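Local coordinates for mRNA interferase (Mycobacterium tuberculosis, PDB 6L2A), which probably acts as the toxin of a type II toxin-antitoxin system, an endoribonuclease of the PemK/MazF family that cleaves RNA, at residues Val32-Arg37 against Gly48-Val53; Val53-Asn58 against Val78-Gln83; Tyr63-Leu68 against Gln83-Arg88; Thr74-Asp79 against Arg97-Val102. The protein carries 6 engineered substitutions. All coordinates share one frame; numbering follows the deposited sequence.

How the interactions relate
The four contacts illustrate how one curled antiparallel sheet of the SH3-like MazF fold is held together by pairings between segments distant in sequence. Along the chain, interactions 1 and 2 follow each other on strand 49-56 and share V53, with their centres about 17 Å apart on opposite sides of the chain's centre. Interactions 2 and 3 share Q83, lie about 9 Å apart between centres, and alternate in sequence; strand 80-83 lies between strands 49-56 and 66-69. Interaction 4, about 10 Å from interaction 2, begins on the turn where that contact ends and joins it to strand 95-101. Interactions 1 and 3 also touch the second subunit, so this part of the sheet contributes to the dimer interface.

Interaction 1 (Val32-Arg37 against Gly48-Val53); sequences VVSNDR and GVITVV
V32 faces V52 as a non-hydrogen-bonded antiparallel pair with CA atoms 4.4 Å apart, and immediately beyond it the backbone of V33 and S34 converges on a single carbonyl. T51 O accepts a nearly straight bond from V33 N (2.9 Å, 177° at the hydrogen) and a longer, more bent one from S34 N (3.3 Å), both donors reaching it from the same face of its plane. The exchange is completed by a side chain: T51 N donates to S34 OG at 3.2 Å. That hydroxyl is placed by a chi1 of 44°, which sets OG between the backbone N and the carbonyl carbon of S34; it also hydrogen-bonds N39 in the following helix, so two partners fix its rotation. Apolar branches fill in around these bonds. V32 CG1 lies 3.7 Å from I50 CG2, while V33 CG1 meets V53 CG2 at 3.7 Å, the two side chains crossing at about a right angle, and L110 and L114 of helix 104-117 pack on V33. T51 OG1 bonds S89 OG of its own chain and H117 NE2 of the second subunit. N35 is the N-cap of helix 36-45, its OD1 accepting from A38 N. The whole is a strand-to-helix exit from the sheet of the MazF fold, with a serine hydroxyl standing in for a backbone acceptor as the chain leaves strand 28-32.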
loop_
_atom_site.group_PDB
_atom_site.type_symbol
_atom_site.label_atom_id
_atom_site.label_comp_id
_atom_site.label_asym_id
_atom_site.label_seq_id
_atom_site.Cartn_x
_atom_site.Cartn_y
_atom_site.Cartn_z
ATOM N N VAL A 32 -6.334 5.049 7.914
ATOM C CA VAL A 32 -6.963 4.830 6.615
ATOM C C VAL A 32 -6.381 5.805 5.601
ATOM O O VAL A 32 -6.392 7.024 5.817
ATOM C CB VAL A 32 -8.486 4.995 6.721
ATOM C CG1 VAL A 32 -9.127 4.813 5.354
ATOM C CG2 VAL A 32 -9.068 4.017 7.738
ATOM N N VAL A 33 -5.880 5.280 4.481
ATOM C CA VAL A 33 -5.262 6.135 3.469
ATOM C C VAL A 33 -5.853 5.902 2.082
ATOM O O VAL A 33 -5.516 6.617 1.131
ATOM C CB VAL A 33 -3.733 5.955 3.441
ATOM C CG1 VAL A 33 -3.124 6.404 4.759
ATOM C CG2 VAL A 33 -3.361 4.511 3.129
ATOM N N SER A 34 -6.727 4.910 1.940
ATOM C CA SER A 34 -7.473 4.799 0.695
ATOM C C SER A 34 -8.414 5.994 0.557
ATOM O O SER A 34 -8.902 6.541 1.547
ATOM C CB SER A 34 -8.253 3.483 0.640
ATOM O OG SER A 34 -8.908 3.201 1.865
ATOM N N ASN A 35 -8.646 6.415 -0.687
ATOM C CA ASN A 35 -9.473 7.590 -0.924
ATOM C C ASN A 35 -10.916 7.330 -0.492
ATOM O O ASN A 35 -11.373 6.187 -0.395
ATOM C CB ASN A 35 -9.417 8.006 -2.397
ATOM C CG ASN A 35 -10.189 7.068 -3.306
ATOM O OD1 ASN A 35 -11.406 7.176 -3.438
ATOM N ND2 ASN A 35 -9.480 6.147 -3.947
ATOM N N ASP A 36 -11.640 8.420 -0.227
ATOM C CA ASP A 36 -12.967 8.299 0.363
ATOM C C ASP A 36 -14.038 7.864 -0.632
ATOM O O ASP A 36 -15.115 7.436 -0.202
ATOM C CB ASP A 36 -13.375 9.617 1.024
ATOM C CG ASP A 36 -12.850 9.738 2.444
ATOM O OD1 ASP A 36 -12.466 8.700 3.024
ATOM O OD2 ASP A 36 -12.827 10.864 2.980
ATOM N N ARG A 37 -13.785 7.965 -1.941
ATOM C CA ARG A 37 -14.716 7.363 -2.891
ATOM C C ARG A 37 -14.665 5.844 -2.799
ATOM O O ARG A 37 -15.708 5.179 -2.793
ATOM C CB ARG A 37 -14.412 7.828 -4.318
ATOM C CG ARG A 37 -14.447 9.340 -4.503
ATOM C CD ARG A 37 -14.232 9.740 -5.958
ATOM N NE ARG A 37 -15.410 9.482 -6.785
ATOM C CZ ARG A 37 -16.391 10.358 -6.983
ATOM N NH1 ARG A 37 -17.423 10.037 -7.752
ATOM N NH2 ARG A 37 -16.343 11.554 -6.414
ATOM N N GLY A 48 -15.419 -4.957 0.902
ATOM C CA GLY A 48 -14.426 -4.336 0.060
ATOM C C GLY A 48 -13.111 -4.131 0.801
ATOM O O GLY A 48 -12.997 -4.339 2.002
ATOM N N VAL A 49 -12.111 -3.716 0.018
ATOM C CA VAL A 49 -10.763 -3.486 0.530
ATOM C C VAL A 49 -10.608 -2.031 0.944
ATOM O O VAL A 49 -11.022 -1.111 0.229
ATOM C CB VAL A 49 -9.699 -3.870 -0.517
ATOM C CG1 VAL A 49 -9.482 -5.371 -0.533
ATOM C CG2 VAL A 49 -10.097 -3.366 -1.893
ATOM N N ILE A 50 -10.011 -1.830 2.115
ATOM C CA ILE A 50 -9.533 -0.537 2.586
ATOM C C ILE A 50 -8.017 -0.625 2.662
ATOM O O ILE A 50 -7.459 -1.697 2.914
ATOM C CB ILE A 50 -10.134 -0.167 3.963
ATOM C CG1 ILE A 50 -11.651 -0.354 3.943
ATOM C CG2 ILE A 50 -9.784 1.261 4.357
ATOM C CD1 ILE A 50 -12.366 0.587 3.000
ATOM N N THR A 51 -7.342 0.495 2.429
ATOM C CA THR A 51 -5.892 0.548 2.527
ATOM C C THR A 51 -5.513 1.348 3.764
ATOM O O THR A 51 -6.027 2.450 3.974
ATOM C CB THR A 51 -5.278 1.159 1.268
ATOM O OG1 THR A 51 -5.624 0.350 0.137
ATOM C CG2 THR A 51 -3.772 1.211 1.394
ATOM N N VAL A 52 -4.634 0.778 4.592
ATOM C CA VAL A 52 -4.284 1.366 5.877
ATOM C C VAL A 52 -2.771 1.436 6.024
ATOM O O VAL A 52 -2.020 0.694 5.387
ATOM C CB VAL A 52 -4.891 0.583 7.063
ATOM C CG1 VAL A 52 -6.411 0.564 6.969
ATOM C CG2 VAL A 52 -4.326 -0.831 7.113
ATOM N N VAL A 53 -2.337 2.341 6.893
ATOM C CA VAL A 53 -0.932 2.496 7.261
ATOM C C VAL A 53 -0.789 2.183 8.747
ATOM O O VAL A 53 -1.334 2.915 9.586
ATOM C CB VAL A 53 -0.428 3.908 6.925
ATOM C CG1 VAL A 53 0.897 4.175 7.599
ATOM C CG2 VAL A 53 -0.301 4.071 5.418
#

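Interaction 2 (Val53-Asn58 against Val78-Gln83); sequences VPVTSN and VDCKAQ
P54, T56, K81 and Q83 carry the backbone bonds of this antiparallel ladder, whose short strands run at 153° to each other. T56 and K81 form a hydrogen-bonded pair, with T56 N to K81 O at 3.0 Å and K81 N to T56 O at 2.9 Å; farther along, Q83 N meets P54 O almost head-on. Between them V55 and A82 make a non-hydrogen-bonded pair, where V55 CA approaches K81 O in a CA-H...O contact.

Apolar contacts gather on the face of V55 and A82. V55 CG1 presses on C80 CB at 3.4 Å, tighter than usual, and V53 CG1 touches A82 CB. On the other face T56 CG2 rests against K81 CG (3.6 Å) and the amide end of Q83, whose extended chain crosses the threonine with OE1 only 3.2 Å from CG2.

Beyond the ladder, one water donates to both S57 O and D79 O and so bridges the two loops. A second accepts from K81 NZ at 3.1 Å and donates weakly to N58 O, while the same ammonium bonds K61 O and Q66 OE1.

Strand 80-83 lies between strands 49-56 and 66-69, with L69 packed on V55 and A82.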
loop_
_atom_site.group_PDB
_atom_site.type_symbol
_atom_site.label_atom_id
_atom_site.label_comp_id
_atom_site.label_asym_id
_atom_site.label_seq_id
_atom_site.Cartn_x
_atom_site.Cartn_y
_atom_site.Cartn_z
ATOM N N VAL A 53 -2.337 2.341 6.893
ATOM C CA VAL A 53 -0.932 2.496 7.261
ATOM C C VAL A 53 -0.789 2.183 8.747
ATOM O O VAL A 53 -1.334 2.915 9.586
ATOM C CB VAL A 53 -0.428 3.908 6.925
ATOM C CG1 VAL A 53 0.897 4.175 7.599
ATOM C CG2 VAL A 53 -0.301 4.071 5.418
ATOM N N PRO A 54 -0.088 1.112 9.115
ATOM C CA PRO A 54 0.012 0.746 10.532
ATOM C C PRO A 54 0.763 1.788 11.340
ATOM O O PRO A 54 1.612 2.523 10.831
ATOM C CB PRO A 54 0.774 -0.586 10.505
ATOM C CG PRO A 54 0.589 -1.106 9.120
ATOM C CD PRO A 54 0.525 0.104 8.239
ATOM N N VAL A 55 0.443 1.829 12.629
ATOM C CA VAL A 55 0.967 2.816 13.559
ATOM C C VAL A 55 1.628 2.082 14.718
ATOM O O VAL A 55 1.113 1.063 15.189
ATOM C CB VAL A 55 -0.165 3.748 14.044
ATOM C CG1 VAL A 55 0.265 4.541 15.240
ATOM C CG2 VAL A 55 -0.589 4.682 12.923
ATOM N N THR A 56 2.781 2.586 15.163
ATOM C CA THR A 56 3.528 1.980 16.258
ATOM C C THR A 56 3.926 3.043 17.273
ATOM O O THR A 56 4.082 4.219 16.938
ATOM C CB THR A 56 4.789 1.256 15.759
ATOM O OG1 THR A 56 5.542 0.777 16.882
ATOM C CG2 THR A 56 5.659 2.201 14.947
ATOM N N SER A 57 4.099 2.609 18.520
ATOM C CA SER A 57 4.446 3.500 19.619
ATOM C C SER A 57 5.949 3.660 19.813
ATOM O O SER A 57 6.366 4.431 20.682
ATOM C CB SER A 57 3.813 3.000 20.924
ATOM O OG SER A 57 4.145 1.645 21.167
ATOM N N ASN A 58 6.770 2.956 19.040
ATOM C CA ASN A 58 8.218 3.115 19.107
ATOM C C ASN A 58 8.621 4.242 18.165
ATOM O O ASN A 58 8.598 4.074 16.941
ATOM C CB ASN A 58 8.934 1.818 18.742
ATOM C CG ASN A 58 10.439 1.919 18.913
ATOM O OD1 ASN A 58 10.926 2.577 19.834
ATOM N ND2 ASN A 58 11.183 1.281 18.017
ATOM N N VAL A 78 -0.165 7.643 23.509
ATOM C CA VAL A 78 1.249 7.980 23.396
ATOM C C VAL A 78 1.503 8.531 22.005
ATOM O O VAL A 78 0.749 8.256 21.067
ATOM C CB VAL A 78 2.163 6.760 23.649
ATOM C CG1 VAL A 78 2.279 6.487 25.120
ATOM C CG2 VAL A 78 1.619 5.540 22.921
ATOM N N ASP A 79 2.575 9.312 21.869
ATOM C CA ASP A 79 3.036 9.674 20.537
ATOM C C ASP A 79 3.378 8.409 19.767
ATOM O O ASP A 79 3.971 7.470 20.308
ATOM C CB ASP A 79 4.251 10.599 20.605
ATOM C CG ASP A 79 3.898 11.992 21.087
ATOM O OD1 ASP A 79 2.692 12.301 21.171
ATOM O OD2 ASP A 79 4.825 12.776 21.382
ATOM N N CYS A 80 2.978 8.375 18.503
ATOM C CA CYS A 80 3.169 7.204 17.669
ATOM C C CYS A 80 3.654 7.664 16.306
ATOM O O CYS A 80 3.686 8.860 16.007
ATOM C CB CYS A 80 1.875 6.396 17.545
ATOM S SG CYS A 80 1.328 5.560 19.051
ATOM N N LYS A 81 4.039 6.710 15.469
ATOM C CA LYS A 81 4.414 7.036 14.104
ATOM C C LYS A 81 3.677 6.120 13.141
ATOM O O LYS A 81 3.572 4.911 13.368
ATOM C CB LYS A 81 5.936 6.945 13.885
ATOM C CG LYS A 81 6.554 5.582 14.107
ATOM C CD LYS A 81 8.029 5.604 13.730
ATOM C CE LYS A 81 8.629 4.210 13.747
ATOM N NZ LYS A 81 10.107 4.245 13.565
ATOM N N ALA A 82 3.132 6.718 12.085
ATOM C CA ALA A 82 2.565 5.955 10.986
ATOM C C ALA A 82 3.700 5.461 10.101
ATOM O O ALA A 82 4.609 6.224 9.767
ATOM C CB ALA A 82 1.591 6.813 10.179
ATOM N N GLN A 83 3.653 4.186 9.735
ATOM C CA GLN A 83 4.716 3.541 8.970
ATOM C C GLN A 83 4.203 3.297 7.554
ATOM O O GLN A 83 3.600 2.261 7.269
ATOM C CB GLN A 83 5.144 2.239 9.635
ATOM C CG GLN A 83 5.559 2.381 11.087
ATOM C CD GLN A 83 5.968 1.054 11.696
ATOM O OE1 GLN A 83 5.172 0.391 12.360
ATOM N NE2 GLN A 83 7.214 0.657 11.467
HETATM O O HOH W 1 5.813 6.750 22.228
HETATM O O HOH W 2 11.692 3.913 16.152
#

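Interaction 3 (Tyr63-Leu68 against Gln83-Arg88); sequences YPFQVL and QAEQIR
E85 reaches across to F65 and Q66 from a short 3-10 turn. Its CB already sits near the ring, 3.9 Å from F65 CD1. A chi1 of 82° sets CG between the backbone N and the carbonyl carbon, and CG passes F65 CE1 at 4.0 Å; the bend at chi2 then brings the carboxylate between ring and amide. CD lies 3.6 Å from both F65 CE1 and Q66 NE2. At the tip the two oxygens part. OE1 lies in the plane of the phenyl ring at its edge, 3.2 Å from F65 CD1, with the carboxylate plane turned 76° from the ring; buried here, it has no polar partner in the model, and the slightly positive ring edge is probably some compensation. OE2 takes the hydrogen bond, accepting from Q66 NE2 at 2.9 Å on its syn side, although 34° out of the carboxylate plane, and it also receives a weak bond from Q83 NE2.

The segments meet where Q66 pairs with Q83 as a non-hydrogen-bonded antiparallel bridge, at the start of strand 66-69 and the end of strand 80-83 in the curled MazF sheet. A type I turn from Y63 to Q66 leads into strand 66-69.

At the other end of the Q66 amide, OE1 accepts from Y63 N, which stands above the carbonyl plane. Y63 CB lies over one face of the F65 ring, toward its rim, while F65 O accepts a weak bond from A84 N and lies 3.2 Å from A84 CB.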
loop_
_atom_site.group_PDB
_atom_site.type_symbol
_atom_site.label_atom_id
_atom_site.label_comp_id
_atom_site.label_asym_id
_atom_site.label_seq_id
_atom_site.Cartn_x
_atom_site.Cartn_y
_atom_site.Cartn_z
ATOM N N TYR A 63 11.726 7.857 10.332
ATOM C CA TYR A 63 12.277 7.978 8.994
ATOM C C TYR A 63 11.366 8.836 8.115
ATOM O O TYR A 63 10.210 9.081 8.462
ATOM C CB TYR A 63 12.468 6.586 8.401
ATOM C CG TYR A 63 13.678 5.872 8.954
ATOM C CD1 TYR A 63 13.559 4.982 10.010
ATOM C CD2 TYR A 63 14.942 6.104 8.429
ATOM C CE1 TYR A 63 14.666 4.334 10.525
ATOM C CE2 TYR A 63 16.054 5.459 8.934
ATOM C CZ TYR A 63 15.910 4.576 9.980
ATOM O OH TYR A 63 17.015 3.932 10.488
ATOM N N PRO A 64 11.867 9.319 6.971
ATOM C CA PRO A 64 11.043 10.216 6.142
ATOM C C PRO A 64 9.847 9.535 5.501
ATOM O O PRO A 64 8.941 10.235 5.028
ATOM C CB PRO A 64 12.025 10.722 5.076
ATOM C CG PRO A 64 13.376 10.327 5.547
ATOM C CD PRO A 64 13.203 9.122 6.385
ATOM N N PHE A 65 9.821 8.204 5.446
ATOM C CA PHE A 65 8.643 7.464 5.020
ATOM C C PHE A 65 7.721 7.137 6.188
ATOM O O PHE A 65 6.854 6.265 6.064
ATOM C CB PHE A 65 9.054 6.186 4.283
ATOM C CG PHE A 65 10.150 5.414 4.964
ATOM C CD1 PHE A 65 9.853 4.470 5.932
ATOM C CD2 PHE A 65 11.477 5.625 4.625
ATOM C CE1 PHE A 65 10.859 3.755 6.555
ATOM C CE2 PHE A 65 12.489 4.911 5.245
ATOM C CZ PHE A 65 12.178 3.976 6.209
ATOM N N GLN A 66 7.902 7.815 7.321
ATOM C CA GLN A 66 7.071 7.654 8.501
ATOM C C GLN A 66 6.710 9.036 9.027
ATOM O O GLN A 66 7.407 10.019 8.760
ATOM C CB GLN A 66 7.787 6.831 9.583
ATOM C CG GLN A 66 8.344 5.507 9.072
ATOM C CD GLN A 66 9.310 4.862 10.047
ATOM O OE1 GLN A 66 9.936 5.542 10.859
ATOM N NE2 GLN A 66 9.445 3.541 9.962
ATOM N N VAL A 67 5.609 9.116 9.772
ATOM C CA VAL A 67 5.075 10.397 10.231
ATOM C C VAL A 67 4.773 10.308 11.720
ATOM O O VAL A 67 4.007 9.438 12.153
ATOM C CB VAL A 67 3.814 10.813 9.454
ATOM C CG1 VAL A 67 3.297 12.151 9.968
ATOM C CG2 VAL A 67 4.111 10.897 7.962
ATOM N N LEU A 68 5.353 11.218 12.497
ATOM C CA LEU A 68 5.057 11.302 13.922
ATOM C C LEU A 68 3.626 11.786 14.134
ATOM O O LEU A 68 3.224 12.820 13.592
ATOM C CB LEU A 68 6.046 12.248 14.604
ATOM C CG LEU A 68 5.812 12.609 16.075
ATOM C CD1 LEU A 68 6.079 11.419 16.976
ATOM C CD2 LEU A 68 6.678 13.792 16.474
ATOM N N GLN A 83 3.653 4.186 9.735
ATOM C CA GLN A 83 4.716 3.541 8.970
ATOM C C GLN A 83 4.203 3.297 7.554
ATOM O O GLN A 83 3.600 2.261 7.269
ATOM C CB GLN A 83 5.144 2.239 9.635
ATOM C CG GLN A 83 5.559 2.381 11.087
ATOM C CD GLN A 83 5.968 1.054 11.696
ATOM O OE1 GLN A 83 5.172 0.391 12.360
ATOM N NE2 GLN A 83 7.214 0.657 11.467
ATOM N N ALA A 84 4.452 4.259 6.660
ATOM C CA ALA A 84 3.983 4.129 5.286
ATOM C C ALA A 84 4.635 2.963 4.557
ATOM O O ALA A 84 4.046 2.439 3.604
ATOM C CB ALA A 84 4.227 5.424 4.510
ATOM N N GLU A 85 5.830 2.541 4.980
ATOM C CA GLU A 85 6.464 1.383 4.364
ATOM C C GLU A 85 5.775 0.075 4.732
ATOM O O GLU A 85 6.089 -0.960 4.135
ATOM C CB GLU A 85 7.949 1.322 4.749
ATOM C CG GLU A 85 8.259 0.700 6.114
ATOM C CD GLU A 85 8.016 1.637 7.289
ATOM O OE1 GLU A 85 7.422 2.719 7.099
ATOM O OE2 GLU A 85 8.432 1.288 8.414
ATOM N N GLN A 86 4.842 0.097 5.687
ATOM C CA GLN A 86 4.096 -1.086 6.093
ATOM C C GLN A 86 2.662 -1.064 5.577
ATOM O O GLN A 86 1.800 -1.754 6.128
ATOM C CB GLN A 86 4.109 -1.222 7.616
ATOM C CG GLN A 86 5.501 -1.221 8.226
ATOM C CD GLN A 86 5.898 -2.577 8.767
ATOM O OE1 GLN A 86 6.118 -3.522 8.006
ATOM N NE2 GLN A 86 5.987 -2.685 10.088
ATOM N N ILE A 87 2.400 -0.285 4.523
ATOM C CA ILE A 87 1.046 -0.113 4.008
ATOM C C ILE A 87 0.452 -1.457 3.598
ATOM O O ILE A 87 1.132 -2.310 3.014
ATOM C CB ILE A 87 1.080 0.884 2.835
ATOM C CG1 ILE A 87 -0.301 1.077 2.211
ATOM C CG2 ILE A 87 2.091 0.443 1.781
ATOM C CD1 ILE A 87 -0.311 2.130 1.120
ATOM N N ARG A 88 -0.824 -1.663 3.937
ATOM C CA ARG A 88 -1.531 -2.893 3.606
ATOM C C ARG A 88 -2.957 -2.572 3.189
ATOM O O ARG A 88 -3.530 -1.553 3.583
ATOM C CB ARG A 88 -1.605 -3.885 4.777
ATOM C CG ARG A 88 -0.498 -3.808 5.802
ATOM C CD ARG A 88 0.628 -4.769 5.475
ATOM N NE ARG A 88 1.422 -5.074 6.661
ATOM C CZ ARG A 88 1.091 -6.000 7.555
ATOM N NH1 ARG A 88 1.867 -6.217 8.608
ATOM N NH2 ARG A 88 -0.018 -6.711 7.396
#

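Interaction 4 (Thr74-Asp79 against Arg97-Val102); sequences TGLQVD and RPIGRV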
loop_
_atom_site.group_PDB
_atom_site.type_symbol
_atom_site.label_atom_id
_atom_site.label_comp_id
_atom_site.label_asym_id
_atom_site.label_seq_id
_atom_site.Cartn_x
_atom_site.Cartn_y
_atom_site.Cartn_z
ATOM N N THR A 74 -4.880 12.188 18.275
ATOM C CA THR A 74 -5.148 10.928 17.592
ATOM C C THR A 74 -6.093 10.001 18.344
ATOM O O THR A 74 -6.612 9.051 17.747
ATOM C CB THR A 74 -3.830 10.190 17.347
ATOM O OG1 THR A 74 -3.146 10.022 18.593
ATOM C CG2 THR A 74 -2.953 10.982 16.396
ATOM N N GLY A 75 -6.335 10.233 19.630
ATOM C CA GLY A 75 -7.015 9.234 20.426
ATOM C C GLY A 75 -6.122 8.111 20.899
ATOM O O GLY A 75 -6.560 7.287 21.716
ATOM N N LEU A 76 -4.903 8.029 20.377
ATOM C CA LEU A 76 -3.843 7.222 20.952
ATOM C C LEU A 76 -3.324 7.948 22.180
ATOM O O LEU A 76 -3.316 9.180 22.229
ATOM C CB LEU A 76 -2.711 7.024 19.943
ATOM C CG LEU A 76 -3.196 6.522 18.577
ATOM C CD1 LEU A 76 -2.147 6.767 17.497
ATOM C CD2 LEU A 76 -3.623 5.057 18.617
ATOM N N GLN A 77 -2.887 7.176 23.176
ATOM C CA GLN A 77 -2.435 7.731 24.448
ATOM C C GLN A 77 -0.960 8.123 24.463
ATOM O O GLN A 77 -0.545 8.865 25.362
ATOM C CB GLN A 77 -2.706 6.734 25.583
ATOM N N VAL A 78 -0.165 7.643 23.509
ATOM C CA VAL A 78 1.249 7.980 23.396
ATOM C C VAL A 78 1.503 8.531 22.005
ATOM O O VAL A 78 0.749 8.256 21.067
ATOM C CB VAL A 78 2.163 6.760 23.649
ATOM C CG1 VAL A 78 2.279 6.487 25.120
ATOM C CG2 VAL A 78 1.619 5.540 22.921
ATOM N N ASP A 79 2.575 9.312 21.869
ATOM C CA ASP A 79 3.036 9.674 20.537
ATOM C C ASP A 79 3.378 8.409 19.767
ATOM O O ASP A 79 3.971 7.470 20.308
ATOM C CB ASP A 79 4.251 10.599 20.605
ATOM C CG ASP A 79 3.898 11.992 21.087
ATOM O OD1 ASP A 79 2.692 12.301 21.171
ATOM O OD2 ASP A 79 4.825 12.776 21.382
ATOM N N ARG A 97 -12.667 -1.205 15.279
ATOM C CA ARG A 97 -13.285 -0.060 15.932
ATOM C C ARG A 97 -12.478 1.187 15.606
ATOM O O ARG A 97 -11.261 1.099 15.413
ATOM C CB ARG A 97 -13.365 -0.264 17.455
ATOM C CG ARG A 97 -12.034 -0.105 18.167
ATOM C CD ARG A 97 -12.057 -0.685 19.571
ATOM N NE ARG A 97 -10.716 -1.075 19.996
ATOM C CZ ARG A 97 -9.825 -0.238 20.519
ATOM N NH1 ARG A 97 -10.134 1.041 20.690
ATOM N NH2 ARG A 97 -8.626 -0.679 20.872
ATOM N N PRO A 98 -13.123 2.345 15.520
ATOM C CA PRO A 98 -12.380 3.594 15.338
ATOM C C PRO A 98 -11.792 4.082 16.651
ATOM O O PRO A 98 -12.382 3.932 17.723
ATOM C CB PRO A 98 -13.449 4.562 14.819
ATOM C CG PRO A 98 -14.712 4.064 15.437
ATOM C CD PRO A 98 -14.580 2.562 15.530
ATOM N N ILE A 99 -10.609 4.681 16.548
ATOM C CA ILE A 99 -9.884 5.185 17.703
ATOM C C ILE A 99 -9.821 6.706 17.706
ATOM O O ILE A 99 -9.972 7.338 18.754
ATOM C CB ILE A 99 -8.466 4.574 17.754
ATOM C CG1 ILE A 99 -8.549 3.059 17.945
ATOM C CG2 ILE A 99 -7.636 5.214 18.856
ATOM C CD1 ILE A 99 -7.217 2.355 17.804
ATOM N N GLY A 100 -9.611 7.310 16.541
ATOM C CA GLY A 100 -9.529 8.749 16.434
ATOM C C GLY A 100 -9.210 9.196 15.025
ATOM O O GLY A 100 -9.649 8.573 14.053
ATOM N N ARG A 101 -8.433 10.267 14.900
ATOM C CA ARG A 101 -8.150 10.857 13.603
ATOM C C ARG A 101 -6.835 11.612 13.678
ATOM O O ARG A 101 -6.523 12.218 14.706
ATOM C CB ARG A 101 -9.279 11.803 13.188
ATOM C CG ARG A 101 -9.317 12.173 11.726
ATOM C CD ARG A 101 -10.290 13.323 11.534
ATOM N NE ARG A 101 -10.292 14.205 12.701
ATOM C CZ ARG A 101 -9.555 15.308 12.801
ATOM N NH1 ARG A 101 -8.762 15.666 11.799
ATOM N NH2 ARG A 101 -9.613 16.054 13.897
ATOM N N VAL A 102 -6.067 11.573 12.595
ATOM C CA VAL A 102 -4.900 12.440 12.489
ATOM C C VAL A 102 -5.357 13.811 12.012
ATOM O O VAL A 102 -6.386 13.948 11.340
ATOM C CB VAL A 102 -3.831 11.840 11.552
ATOM C CG1 VAL A 102 -3.513 10.405 11.956
ATOM C CG2 VAL A 102 -4.282 11.907 10.096
#
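I99 lays its CG2 branch over the backbone of G75, 3.7 Å from G75 O, and against L76 CD2 at 4.0 Å. With chi1 at -64° CG1 is anti to the carbonyl carbon, which leaves CG2 anti to the backbone N and facing G75. The leucine and isoleucine side chains cross at about a right angle; both touch P29 of strand 28-32. I99 and G100 face I11 across the sheet, a classic beta bulge in strand 95-101 of the SH3-like barrel, and the loop after helix 71-74 settles upon it.

No hydrogen bond joins the two segments. CA-H...O contacts run in both directions: G100 CA approaches T74 O at 3.2 Å, and T74 CA points at R101 O at 3.4 Å with an angle of 168° at the hydrogen. The backbones come close at two residues without side chains, G75 and G100, with CA atoms 4.7 Å apart. G75 has positive phi (80°), as the first residue to leave the helix.

Beneath this seam T74 packs on I11 and L69. Its hydroxyl bonds S70 O and accepts from the backbone two residues on, an ST turn that fixes the loop's first bend, with L76 N 3.2 Å from T74 OG1.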